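Local structure of fructooligosaccharide ABC transporter substrate-binding protein FusA (Streptococcus pneumoniae, 5G5Y) at residues L5-A10 with A323-A328; L25-K30 with W340-D345; T39-D44 with N50-S55; S314-K317 with L321-K324. The protein captures fructooligosaccharides, with a preference for tetrasaccharides and longer chains, and delivers them to the FusB, FusC and MsmK import complex. All coordinates share one frame; numbering follows the deposited sequence.

The four contacts lie in the lobe built on the sheet of strands 34-41, 3-10, 61-63 and 310-312. Contact 1 joins this sheet to helix 319-329, and contact 4, whose centre is about 8 Å away, joins the same helix to the loop that precedes it. Contact 2 adjoins contact 1 through Leu28 CD2, 3.4 Å from Trp325 CZ2. Contact 3, centred about 16 Å from contact 1, shares its sheet: Phe7 O and Thr39 N are 2.8 Å apart. The oligosaccharide site is nearest in contact 2, which includes the substrate-binding Trp340; in contact 1 the side chain of Trp325 is about 10 Å from that of substrate-binding Lys309.

Contact 1 (L5-A10 with A323-A328); sequences LKFMTA and AKWIDA
Phe7, on strand 3-10, drives one edge of its ring into a face of Trp325 on helix 319-329. Followed outward, CB leaves the strand toward the helix, and CG, beside the backbone N (chi1 -71°), only sets the ring's direction. Contact begins at CE2, which stands 3.5 Å above the indole plane. It lies 3.6 Å from both CZ3 and CE3 of Trp325, and the other four atoms of the six-membered ring are hardly farther off. CZ of Phe7, next round the ring, passes 4.0 Å from Trp325 CE3. The ring planes meet at 76°, a T-shaped pair with the phenylalanine as stem. Trp325 can receive it because its CG is anti to the backbone N (chi1 -171°), which carries the indole out from the helix to the sheet.

Met310 of strand 310-312 touches both aromatic side chains, and Ile36 packs beside Phe7. Large flat rings suit this buried layer between sheet and helix; the part of Trp325 that meets Phe7 is the all-carbon six-membered ring. The chemistry implies a join made by dispersion and by the weak attraction of slightly positive ring hydrogens for the electron-rich indole face.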
loop_
_atom_site.group_PDB
_atom_site.type_symbol
_atom_site.label_atom_id
_atom_site.label_comp_id
_atom_site.label_asym_id
_atom_site.label_seq_id
_atom_site.Cartn_x
_atom_site.Cartn_y
_atom_site.Cartn_z
ATOM N N LEU A 5 14.089 -19.890 22.440
ATOM C CA LEU A 5 14.759 -19.191 21.347
ATOM C C LEU A 5 14.819 -17.706 21.687
ATOM O O LEU A 5 13.936 -17.171 22.357
ATOM C CB LEU A 5 13.976 -19.375 20.054
ATOM C CG LEU A 5 13.880 -20.765 19.441
ATOM C CD1 LEU A 5 12.823 -20.782 18.364
ATOM C CD2 LEU A 5 15.241 -21.211 18.907
ATOM N N LYS A 6 15.832 -17.033 21.189
ATOM C CA LYS A 6 15.968 -15.579 21.401
ATOM C C LYS A 6 15.635 -14.853 20.101
ATOM O O LYS A 6 16.330 -15.037 19.111
ATOM C CB LYS A 6 17.392 -15.180 21.782
ATOM C CG LYS A 6 17.818 -15.648 23.154
ATOM C CD LYS A 6 19.288 -15.323 23.447
ATOM C CE LYS A 6 19.632 -13.828 23.405
ATOM N NZ LYS A 6 18.832 -12.960 24.326
ATOM N N PHE A 7 14.601 -14.024 20.139
ATOM C CA PHE A 7 14.158 -13.257 18.978
ATOM C C PHE A 7 14.275 -11.768 19.282
ATOM O O PHE A 7 13.775 -11.311 20.311
ATOM C CB PHE A 7 12.676 -13.520 18.652
ATOM C CG PHE A 7 12.368 -14.894 18.093
ATOM C CD1 PHE A 7 13.354 -15.757 17.629
ATOM C CD2 PHE A 7 11.036 -15.273 17.919
ATOM C CE1 PHE A 7 13.028 -17.000 17.094
ATOM C CE2 PHE A 7 10.716 -16.516 17.402
ATOM C CZ PHE A 7 11.717 -17.375 16.973
ATOM N N MET A 8 14.855 -11.012 18.344
ATOM C CA MET A 8 14.710 -9.545 18.339
ATOM C C MET A 8 13.378 -9.232 17.675
ATOM O O MET A 8 12.977 -9.928 16.718
ATOM C CB MET A 8 15.835 -8.897 17.567
ATOM C CG MET A 8 15.848 -7.359 17.589
ATOM S SD MET A 8 16.880 -6.679 16.289
ATOM C CE MET A 8 18.446 -7.444 16.564
ATOM N N THR A 9 12.667 -8.230 18.172
ATOM C CA THR A 9 11.404 -7.832 17.576
ATOM C C THR A 9 11.183 -6.324 17.626
ATOM O O THR A 9 11.888 -5.614 18.333
ATOM C CB THR A 9 10.215 -8.599 18.215
ATOM O OG1 THR A 9 9.029 -8.416 17.432
ATOM C CG2 THR A 9 9.951 -8.183 19.658
ATOM N N ALA A 10 10.204 -5.890 16.852
ATOM C CA ALA A 10 9.741 -4.531 16.817
ATOM C C ALA A 10 8.268 -4.528 17.251
ATOM O O ALA A 10 7.446 -5.348 16.803
ATOM C CB ALA A 10 9.868 -3.976 15.405
ATOM N N ALA A 323 11.949 -23.014 12.332
ATOM C CA ALA A 323 11.076 -23.124 11.155
ATOM C C ALA A 323 9.665 -23.557 11.527
ATOM O O ALA A 323 8.702 -23.022 10.998
ATOM C CB ALA A 323 11.659 -24.075 10.122
ATOM N N LYS A 324 9.550 -24.514 12.450
ATOM C CA LYS A 324 8.264 -24.926 12.970
ATOM C C LYS A 324 7.524 -23.863 13.758
ATOM O O LYS A 324 6.303 -23.753 13.641
ATOM C CB LYS A 324 8.398 -26.259 13.767
ATOM C CG LYS A 324 8.729 -27.397 12.818
ATOM C CD LYS A 324 8.957 -28.764 13.504
ATOM C CE LYS A 324 9.089 -29.815 12.406
ATOM N NZ LYS A 324 9.360 -31.154 13.012
ATOM N N TRP A 325 8.235 -23.083 14.561
ATOM C CA TRP A 325 7.652 -21.951 15.261
ATOM C C TRP A 325 7.143 -20.935 14.222
ATOM O O TRP A 325 6.002 -20.459 14.318
ATOM C CB TRP A 325 8.683 -21.284 16.194
ATOM C CG TRP A 325 8.091 -20.264 17.069
ATOM C CD1 TRP A 325 7.646 -20.450 18.330
ATOM C CD2 TRP A 325 7.827 -18.875 16.745
ATOM N NE1 TRP A 325 7.128 -19.283 18.832
ATOM C CE2 TRP A 325 7.205 -18.305 17.874
ATOM C CE3 TRP A 325 8.017 -18.084 15.607
ATOM C CZ2 TRP A 325 6.805 -16.961 17.917
ATOM C CZ3 TRP A 325 7.602 -16.749 15.638
ATOM C CH2 TRP A 325 7.028 -16.194 16.794
ATOM N N ILE A 326 7.951 -20.646 13.224
ATOM C CA ILE A 326 7.525 -19.682 12.165
ATOM C C ILE A 326 6.313 -20.259 11.423
ATOM O O ILE A 326 5.304 -19.545 11.159
ATOM C CB ILE A 326 8.657 -19.341 11.184
ATOM C CG1 ILE A 326 9.772 -18.603 11.908
ATOM C CG2 ILE A 326 8.142 -18.436 10.031
ATOM C CD1 ILE A 326 11.087 -18.528 11.169
ATOM N N ASP A 327 6.350 -21.551 11.105
ATOM C CA ASP A 327 5.193 -22.133 10.411
ATOM C C ASP A 327 3.846 -22.059 11.176
ATOM O O ASP A 327 2.788 -21.878 10.535
ATOM C CB ASP A 327 5.469 -23.531 9.908
ATOM C CG ASP A 327 4.547 -23.909 8.783
ATOM O OD1 ASP A 327 4.484 -23.139 7.780
ATOM O OD2 ASP A 327 3.848 -24.929 8.941
ATOM N N ALA A 328 3.880 -22.087 12.513
ATOM C CA ALA A 328 2.674 -21.961 13.316
ATOM C C ALA A 328 2.042 -20.563 13.074
ATOM O O ALA A 328 0.827 -20.410 13.183
ATOM C CB ALA A 328 3.007 -22.192 14.762
#

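Contact 2 (L25-K30 with W340-D345); sequences LQRLEK and WGTYGD. With ZN (zinc ion), chain F; GOL (glycerol), chain N.
Arg27 and Tyr343 are brought together by two different first torsions. In Arg27, CG is anti to the carbonyl carbon (chi1 -65°) and the chain then runs extended to NE, so the guanidinium is held well clear of helix 23-32. In Tyr343, CG sits between the backbone N and the carbonyl carbon (chi1 65°), which folds the ring back over its own peptide, beside the carbonyl to which the arginine bonds.

The guanidinium lies flat on the phenol, planes 7° apart, with Arg27 CZ 4.0 Å from the ring centroid: a stack and a cation-pi interaction at once. Its edge is used as well. Arg27 NH2 gives a bond of 2.8 Å to Tyr343 O, and NH1 adds a more bent one of 3.1 Å to the same oxygen. Both approach from one face of the carbonyl plane while keeping that oxygen in the guanidinium plane. Also at the guanidinium edge, Thr342 OG1 comes 3.0 Å from Arg27 NH1; this hydroxyl is hydrogen-bonded to Gln337 of helix 332-340. Gly344, with no side chain, lets its CA pass close to NH2.

Away from this grip, a glycerol, probably from the crystallisation liquor, bridges Gln26 and Asp345, while Glu29 OE2 binds a zinc ion together with His35. Trp340, a substrate-binding residue, ends helix 332-340 just before this loop. One arginine, using both face and edge, thus ties the loop's side chain and backbone to helix 23-32, its positive charge probably stabilised by both the pi face and the carbonyl dipole.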
loop_
_atom_site.group_PDB
_atom_site.type_symbol
_atom_site.label_atom_id
_atom_site.label_comp_id
_atom_site.label_asym_id
_atom_site.label_seq_id
_atom_site.Cartn_x
_atom_site.Cartn_y
_atom_site.Cartn_z
ATOM N N LEU A 25 0.830 -14.324 22.491
ATOM C CA LEU A 25 2.077 -15.052 22.684
ATOM C C LEU A 25 2.031 -16.034 23.877
ATOM O O LEU A 25 2.758 -17.019 23.899
ATOM C CB LEU A 25 3.227 -14.080 22.795
ATOM C CG LEU A 25 3.401 -13.322 21.467
ATOM C CD1 LEU A 25 4.371 -12.188 21.675
ATOM C CD2 LEU A 25 3.900 -14.256 20.366
ATOM N N GLN A 26 1.191 -15.730 24.856
ATOM C CA GLN A 26 0.899 -16.641 25.995
ATOM C C GLN A 26 0.255 -17.924 25.528
ATOM O O GLN A 26 0.721 -19.019 25.870
ATOM C CB GLN A 26 -0.026 -15.936 26.996
ATOM C CG GLN A 26 0.742 -14.911 27.787
ATOM C CD GLN A 26 -0.126 -13.925 28.536
ATOM O OE1 GLN A 26 -1.342 -14.060 28.604
ATOM N NE2 GLN A 26 0.503 -12.914 29.085
ATOM N N ARG A 27 -0.766 -17.790 24.673
ATOM C CA ARG A 27 -1.395 -18.950 24.056
ATOM C C ARG A 27 -0.448 -19.701 23.134
ATOM O O ARG A 27 -0.422 -20.932 23.139
ATOM C CB ARG A 27 -2.653 -18.558 23.265
ATOM C CG ARG A 27 -3.764 -18.010 24.131
ATOM C CD ARG A 27 -5.066 -18.011 23.370
ATOM N NE ARG A 27 -6.169 -17.388 24.114
ATOM C CZ ARG A 27 -6.833 -16.297 23.764
ATOM N NH1 ARG A 27 -6.534 -15.597 22.656
ATOM N NH2 ARG A 27 -7.836 -15.890 24.545
ATOM N N LEU A 28 0.306 -18.960 22.317
ATOM C CA LEU A 28 1.269 -19.578 21.447
ATOM C C LEU A 28 2.300 -20.442 22.166
ATOM O O LEU A 28 2.618 -21.531 21.692
ATOM C CB LEU A 28 1.999 -18.551 20.616
ATOM C CG LEU A 28 2.869 -19.112 19.507
ATOM C CD1 LEU A 28 1.968 -19.652 18.352
ATOM C CD2 LEU A 28 3.790 -18.007 19.048
ATOM N N GLU A 29 2.856 -19.954 23.276
ATOM C CA GLU A 29 3.839 -20.733 24.011
ATOM C C GLU A 29 3.223 -22.027 24.522
ATOM O O GLU A 29 3.890 -23.041 24.511
ATOM C CB GLU A 29 4.468 -19.940 25.165
ATOM C CG GLU A 29 5.463 -20.757 25.965
ATOM C CD GLU A 29 6.267 -19.948 26.951
ATOM O OE1 GLU A 29 6.324 -18.693 26.843
ATOM O OE2 GLU A 29 6.885 -20.626 27.826
ATOM N N LYS A 30 1.975 -21.995 24.968
ATOM C CA LYS A 30 1.316 -23.221 25.412
ATOM C C LYS A 30 1.223 -24.228 24.282
ATOM O O LYS A 30 1.391 -25.420 24.507
ATOM C CB LYS A 30 -0.084 -22.958 25.958
ATOM C CG LYS A 30 -0.116 -22.444 27.376
ATOM C CD LYS A 30 -1.521 -21.966 27.716
ATOM C CE LYS A 30 -1.715 -21.732 29.210
ATOM N NZ LYS A 30 -0.883 -20.598 29.683
ATOM N N TRP A 340 -4.002 -8.654 13.367
ATOM C CA TRP A 340 -5.080 -7.740 13.758
ATOM C C TRP A 340 -5.466 -7.674 15.241
ATOM O O TRP A 340 -6.087 -6.680 15.641
ATOM C CB TRP A 340 -6.342 -8.018 12.923
ATOM C CG TRP A 340 -6.345 -7.449 11.552
ATOM C CD1 TRP A 340 -5.900 -6.197 11.168
ATOM C CD2 TRP A 340 -6.887 -8.051 10.371
ATOM N NE1 TRP A 340 -6.098 -6.012 9.800
ATOM C CE2 TRP A 340 -6.712 -7.124 9.291
ATOM C CE3 TRP A 340 -7.475 -9.282 10.099
ATOM C CZ2 TRP A 340 -7.081 -7.422 7.973
ATOM C CZ3 TRP A 340 -7.879 -9.551 8.780
ATOM C CH2 TRP A 340 -7.675 -8.627 7.749
ATOM N N GLY A 341 -5.191 -8.725 16.016
ATOM C CA GLY A 341 -5.582 -8.776 17.424
ATOM C C GLY A 341 -6.133 -10.112 17.828
ATOM O O GLY A 341 -5.986 -11.090 17.108
ATOM N N THR A 342 -6.788 -10.180 18.984
ATOM C CA THR A 342 -7.238 -11.471 19.460
ATOM C C THR A 342 -8.630 -11.415 20.137
ATOM O O THR A 342 -9.332 -10.432 20.029
ATOM C CB THR A 342 -6.124 -12.131 20.313
ATOM O OG1 THR A 342 -6.455 -13.498 20.579
ATOM C CG2 THR A 342 -5.889 -11.356 21.635
ATOM N N TYR A 343 -8.994 -12.517 20.775
ATOM C CA TYR A 343 -10.298 -12.737 21.382
ATOM C C TYR A 343 -10.078 -13.244 22.803
ATOM O O TYR A 343 -8.986 -13.737 23.137
ATOM C CB TYR A 343 -11.044 -13.852 20.612
ATOM C CG TYR A 343 -10.352 -15.197 20.724
ATOM C CD1 TYR A 343 -9.328 -15.553 19.836
ATOM C CD2 TYR A 343 -10.641 -16.078 21.789
ATOM C CE1 TYR A 343 -8.641 -16.749 19.974
ATOM C CE2 TYR A 343 -9.971 -17.285 21.922
ATOM C CZ TYR A 343 -8.964 -17.607 21.010
ATOM O OH TYR A 343 -8.291 -18.779 21.128
ATOM N N GLY A 344 -11.141 -13.164 23.610
ATOM C CA GLY A 344 -11.227 -13.886 24.888
ATOM C C GLY A 344 -10.510 -13.276 26.080
ATOM O O GLY A 344 -10.451 -13.911 27.137
ATOM N N ASP A 345 -9.967 -12.069 25.956
ATOM C CA ASP A 345 -9.338 -11.412 27.107
ATOM C C ASP A 345 -10.414 -10.817 28.026
ATOM O O ASP A 345 -11.251 -10.031 27.578
ATOM C CB ASP A 345 -8.371 -10.308 26.681
ATOM C CG ASP A 345 -7.305 -9.986 27.765
ATOM O OD1 ASP A 345 -7.424 -10.458 28.928
ATOM O OD2 ASP A 345 -6.343 -9.256 27.450
HETATM ZN ZN ZN F . 7.844 -19.336 29.036
HETATM C C1 GOL N . -1.684 -10.122 30.307
HETATM O O1 GOL N . -0.929 -11.272 30.668
HETATM C C2 GOL N . -2.940 -10.560 29.552
HETATM O O2 GOL N . -2.826 -11.853 28.937
HETATM C C3 GOL N . -3.295 -9.527 28.497
HETATM O O3 GOL N . -4.394 -8.803 29.059
#

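Contact 3 (T39-D44 with N50-S55); sequences TNYQSD and NLDISS. With ZN (zinc ion), chain I.
The hydroxyl of Tyr41 meets one carboxylate oxygen of Asp52 between strand 34-41 and helix 45-55, and these two residues alone make the contact. The close part is a single hydrogen bond, from Tyr41 OH to Asp52 OD2. The modelled separation of 2.4 Å is very short, so its exact length is doubtful. OD2 lies near the plane of the tyrosine ring, at its edge, and the carboxylate is turned 45° from that ring. With each CG anti to its carbonyl carbon (chi1 -61° in Tyr41, -72° in Asp52), the ring points off the strand and the carboxylate off the helix, toward each other. Met8 of strand 3-10 packs against both, giving the polar pair an apolar neighbour.

The other side is wet and ionic. OD1 of Asp52, at 2.1 Å, and two waters, at 2.0 Å and 2.2 Å from a zinc ion, supply three of its ligands; a fourth comes from outside the two segments. Water 1 also makes a weak bond to Tyr41 OH. A sulfate oxygen, probably from the crystallisation liquor, lies within hydrogen-bonding distance of the same OH, whose one proton cannot serve both acceptors fully. The zinc would probably draw charge from the carboxylate. Tyrosine suits its place because a long apolar ring can span the distance from strand to helix and still end in a donor.

The helix follows strand 34-41 and leads to strand 61-63, parallel to it beyond strand 3-10. Strand, helix and parallel strand make a beta-alpha-beta crossover, a unit almost always right-handed in alpha/beta proteins, here within a lobe of a solute-binding protein.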
loop_
_atom_site.group_PDB
_atom_site.type_symbol
_atom_site.label_atom_id
_atom_site.label_comp_id
_atom_site.label_asym_id
_atom_site.label_seq_id
_atom_site.Cartn_x
_atom_site.Cartn_y
_atom_site.Cartn_z
ATOM N N THR A 39 13.983 -9.589 22.560
ATOM C CA THR A 39 14.673 -8.297 22.604
ATOM C C THR A 39 13.746 -7.387 21.848
ATOM O O THR A 39 13.694 -7.450 20.604
ATOM C CB THR A 39 16.078 -8.356 21.954
ATOM O OG1 THR A 39 16.900 -9.254 22.686
ATOM C CG2 THR A 39 16.759 -6.981 21.944
ATOM N N ASN A 40 12.992 -6.563 22.578
ATOM C CA ASN A 40 11.910 -5.815 22.012
ATOM C C ASN A 40 12.242 -4.336 21.880
ATOM O O ASN A 40 12.265 -3.620 22.897
ATOM C CB ASN A 40 10.684 -5.994 22.892
ATOM C CG ASN A 40 9.446 -5.321 22.361
ATOM O OD1 ASN A 40 9.318 -5.053 21.164
ATOM N ND2 ASN A 40 8.505 -5.058 23.250
ATOM N N TYR A 41 12.462 -3.879 20.642
ATOM C CA TYR A 41 12.735 -2.462 20.383
ATOM C C TYR A 41 11.482 -1.742 19.937
ATOM O O TYR A 41 10.898 -2.064 18.900
ATOM C CB TYR A 41 13.852 -2.316 19.375
ATOM C CG TYR A 41 15.163 -2.904 19.810
ATOM C CD1 TYR A 41 15.692 -2.673 21.099
ATOM C CD2 TYR A 41 15.933 -3.652 18.916
ATOM C CE1 TYR A 41 16.912 -3.205 21.471
ATOM C CE2 TYR A 41 17.146 -4.197 19.264
ATOM C CZ TYR A 41 17.661 -3.960 20.542
ATOM O OH TYR A 41 18.897 -4.513 20.863
ATOM N N GLN A 42 11.054 -0.772 20.737
ATOM C CA GLN A 42 9.791 -0.109 20.542
ATOM C C GLN A 42 9.924 1.259 19.893
ATOM O O GLN A 42 8.929 1.908 19.650
ATOM C CB GLN A 42 9.050 -0.041 21.874
ATOM C CG GLN A 42 8.696 -1.445 22.349
ATOM C CD GLN A 42 7.779 -1.488 23.530
ATOM O OE1 GLN A 42 8.193 -1.126 24.613
ATOM N NE2 GLN A 42 6.571 -2.005 23.361
ATOM N N SER A 43 11.148 1.679 19.604
ATOM C CA SER A 43 11.400 2.916 18.878
ATOM C C SER A 43 12.775 2.745 18.267
ATOM O O SER A 43 13.594 1.981 18.789
ATOM C CB SER A 43 11.374 4.123 19.841
ATOM O OG SER A 43 12.547 4.127 20.668
ATOM N N ASP A 44 13.016 3.411 17.152
ATOM C CA ASP A 44 14.295 3.353 16.443
ATOM C C ASP A 44 14.709 1.908 16.184
ATOM O O ASP A 44 15.875 1.565 16.296
ATOM C CB ASP A 44 15.400 4.080 17.265
ATOM C CG ASP A 44 16.190 5.104 16.453
ATOM O OD1 ASP A 44 15.794 5.475 15.320
ATOM O OD2 ASP A 44 17.240 5.564 16.966
ATOM N N ASN A 50 20.563 -2.593 13.603
ATOM C CA ASN A 50 21.856 -2.455 12.908
ATOM C C ASN A 50 23.077 -2.433 13.859
ATOM O O ASN A 50 24.127 -3.018 13.535
ATOM C CB ASN A 50 21.851 -1.218 11.982
ATOM C CG ASN A 50 20.870 -1.343 10.817
ATOM O OD1 ASN A 50 20.381 -2.439 10.479
ATOM N ND2 ASN A 50 20.531 -0.208 10.230
ATOM N N LEU A 51 22.930 -1.823 15.041
ATOM C CA LEU A 51 24.006 -1.843 16.060
ATOM C C LEU A 51 24.266 -3.243 16.601
ATOM O O LEU A 51 25.419 -3.644 16.795
ATOM C CB LEU A 51 23.697 -0.908 17.233
ATOM C CG LEU A 51 23.938 0.568 16.964
ATOM C CD1 LEU A 51 23.324 1.392 18.069
ATOM C CD2 LEU A 51 25.418 0.863 16.803
ATOM N N ASP A 52 23.194 -3.998 16.803
ATOM C CA ASP A 52 23.315 -5.412 17.188
ATOM C C ASP A 52 24.033 -6.263 16.150
ATOM O O ASP A 52 24.897 -7.073 16.510
ATOM C CB ASP A 52 21.925 -5.995 17.534
ATOM C CG ASP A 52 21.403 -5.461 18.828
ATOM O OD1 ASP A 52 22.203 -4.785 19.495
ATOM O OD2 ASP A 52 20.226 -5.666 19.199
ATOM N N ILE A 53 23.705 -6.065 14.882
ATOM C CA ILE A 53 24.364 -6.781 13.793
ATOM C C ILE A 53 25.861 -6.427 13.725
ATOM O O ILE A 53 26.712 -7.323 13.705
ATOM C CB ILE A 53 23.669 -6.534 12.426
ATOM C CG1 ILE A 53 22.261 -7.169 12.452
ATOM C CG2 ILE A 53 24.477 -7.129 11.253
ATOM C CD1 ILE A 53 21.334 -6.758 11.317
ATOM N N SER A 54 26.189 -5.139 13.711
ATOM C CA SER A 54 27.607 -4.748 13.639
ATOM C C SER A 54 28.424 -5.161 14.887
ATOM O O SER A 54 29.589 -5.420 14.759
ATOM C CB SER A 54 27.750 -3.261 13.319
ATOM O OG SER A 54 27.209 -2.490 14.348
ATOM N N SER A 55 27.803 -5.274 16.061
ATOM C CA SER A 55 28.486 -5.794 17.260
ATOM C C SER A 55 28.668 -7.325 17.271
ATOM O O SER A 55 29.575 -7.830 17.937
ATOM C CB SER A 55 27.764 -5.360 18.545
ATOM O OG SER A 55 26.762 -6.290 18.928
HETATM ZN ZN ZN I . 21.887 -3.456 21.067
HETATM O O HOH W 1 21.083 -2.041 19.815
HETATM O O HOH W 2 22.546 -5.105 22.293
#

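Contact 4 (S314-K317 with L321-K324); sequences SVNK and LTAK
Asn316 and Thr322 touch through one hydrogen bond, from ND2 of the amide to OG1 of the hydroxyl, 2.9 Å long. It is nearly straight, with an angle of 164° at the hydrogen, and OG1 lies close to the amide plane, so the donor N-H points squarely at it. The two side chains reach toward each other, one from the loop and one from the helix. With Asn316 CG anti to the backbone N (chi1 -171°), the amide extends toward the helix, while the methyl CG2 of Thr322 rests 3.7 Å from ND2.

In the next shell, every polar atom of the pair has another partner. ND2 also bonds to the backbone O of Asp60, and OD1 accepts from the backbone N of Asn318. Thr322 OG1 is bonded to the backbone O of Asn318, so the hydroxyl is tied both to the residue just before its helix and to the loop. Asparagine suits this buried spot because a single flat group offers both donors and an acceptor; threonine suits its own because the hydroxyl can accept from Asn316 while bonding to Asn318 O, and its side chain packs by Leu5 of strand 3-10. Farther out, Leu5 also touches Leu321, and Ala323 faces helix 85-91.

The bond from Asn316 OD1 to the N of the residue two places on is an Asx turn. It shapes the link into helix 319-329 that follows strand 310-312, the antiparallel strand that joins the sheet of the first lobe, consistent with the 2-1-3-n strand order of type II binding proteins.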
loop_
_atom_site.group_PDB
_atom_site.type_symbol
_atom_site.label_atom_id
_atom_site.label_comp_id
_atom_site.label_asym_id
_atom_site.label_seq_id
_atom_site.Cartn_x
_atom_site.Cartn_y
_atom_site.Cartn_z
ATOM N N SER A 314 22.754 -16.420 11.229
ATOM C CA SER A 314 23.802 -17.450 11.173
ATOM C C SER A 314 24.209 -18.063 12.512
ATOM O O SER A 314 24.974 -19.040 12.487
ATOM C CB SER A 314 25.066 -16.874 10.520
ATOM O OG SER A 314 25.553 -15.828 11.326
ATOM N N VAL A 315 23.742 -17.514 13.648
ATOM C CA VAL A 315 24.048 -18.077 14.983
ATOM C C VAL A 315 22.991 -19.020 15.509
ATOM O O VAL A 315 23.148 -19.581 16.579
ATOM C CB VAL A 315 24.363 -17.003 16.066
ATOM C CG1 VAL A 315 25.566 -16.152 15.647
ATOM C CG2 VAL A 315 23.165 -16.129 16.414
ATOM N N ASN A 316 21.895 -19.184 14.770
ATOM C CA ASN A 316 20.814 -20.027 15.198
ATOM C C ASN A 316 21.215 -21.503 15.103
ATOM O O ASN A 316 21.605 -21.946 14.035
ATOM C CB ASN A 316 19.607 -19.739 14.291
ATOM C CG ASN A 316 18.362 -20.406 14.769
ATOM O OD1 ASN A 316 18.393 -21.571 15.245
ATOM N ND2 ASN A 316 17.245 -19.696 14.657
ATOM N N LYS A 317 21.146 -22.233 16.210
ATOM C CA LYS A 317 21.543 -23.649 16.254
ATOM C C LYS A 317 20.332 -24.582 16.349
ATOM O O LYS A 317 20.480 -25.767 16.680
ATOM C CB LYS A 317 22.446 -23.919 17.482
ATOM C CG LYS A 317 23.619 -22.972 17.671
ATOM C CD LYS A 317 24.746 -23.242 16.687
ATOM C CE LYS A 317 25.761 -24.246 17.230
ATOM N NZ LYS A 317 26.893 -24.496 16.270
ATOM N N LEU A 321 13.435 -26.285 14.919
ATOM C CA LEU A 321 12.535 -25.684 15.912
ATOM C C LEU A 321 12.058 -24.300 15.424
ATOM O O LEU A 321 10.892 -23.959 15.532
ATOM C CB LEU A 321 13.261 -25.494 17.240
ATOM C CG LEU A 321 12.383 -25.098 18.431
ATOM C CD1 LEU A 321 11.403 -26.211 18.758
ATOM C CD2 LEU A 321 13.304 -24.827 19.601
ATOM N N THR A 322 12.995 -23.500 14.951
ATOM C CA THR A 322 12.686 -22.115 14.493
ATOM C C THR A 322 11.695 -22.154 13.325
ATOM O O THR A 322 10.692 -21.419 13.347
ATOM C CB THR A 322 13.980 -21.376 14.110
ATOM O OG1 THR A 322 14.831 -21.274 15.248
ATOM C CG2 THR A 322 13.731 -19.954 13.612
ATOM N N ALA A 323 11.949 -23.014 12.332
ATOM C CA ALA A 323 11.076 -23.124 11.155
ATOM C C ALA A 323 9.665 -23.557 11.527
ATOM O O ALA A 323 8.702 -23.022 10.998
ATOM C CB ALA A 323 11.659 -24.075 10.122
ATOM N N LYS A 324 9.550 -24.514 12.450
ATOM C CA LYS A 324 8.264 -24.926 12.970
ATOM C C LYS A 324 7.524 -23.863 13.758
ATOM O O LYS A 324 6.303 -23.753 13.641
ATOM C CB LYS A 324 8.398 -26.259 13.767
ATOM C CG LYS A 324 8.729 -27.397 12.818
ATOM C CD LYS A 324 8.957 -28.764 13.504
ATOM C CE LYS A 324 9.089 -29.815 12.406
ATOM N NZ LYS A 324 9.360 -31.154 13.012
#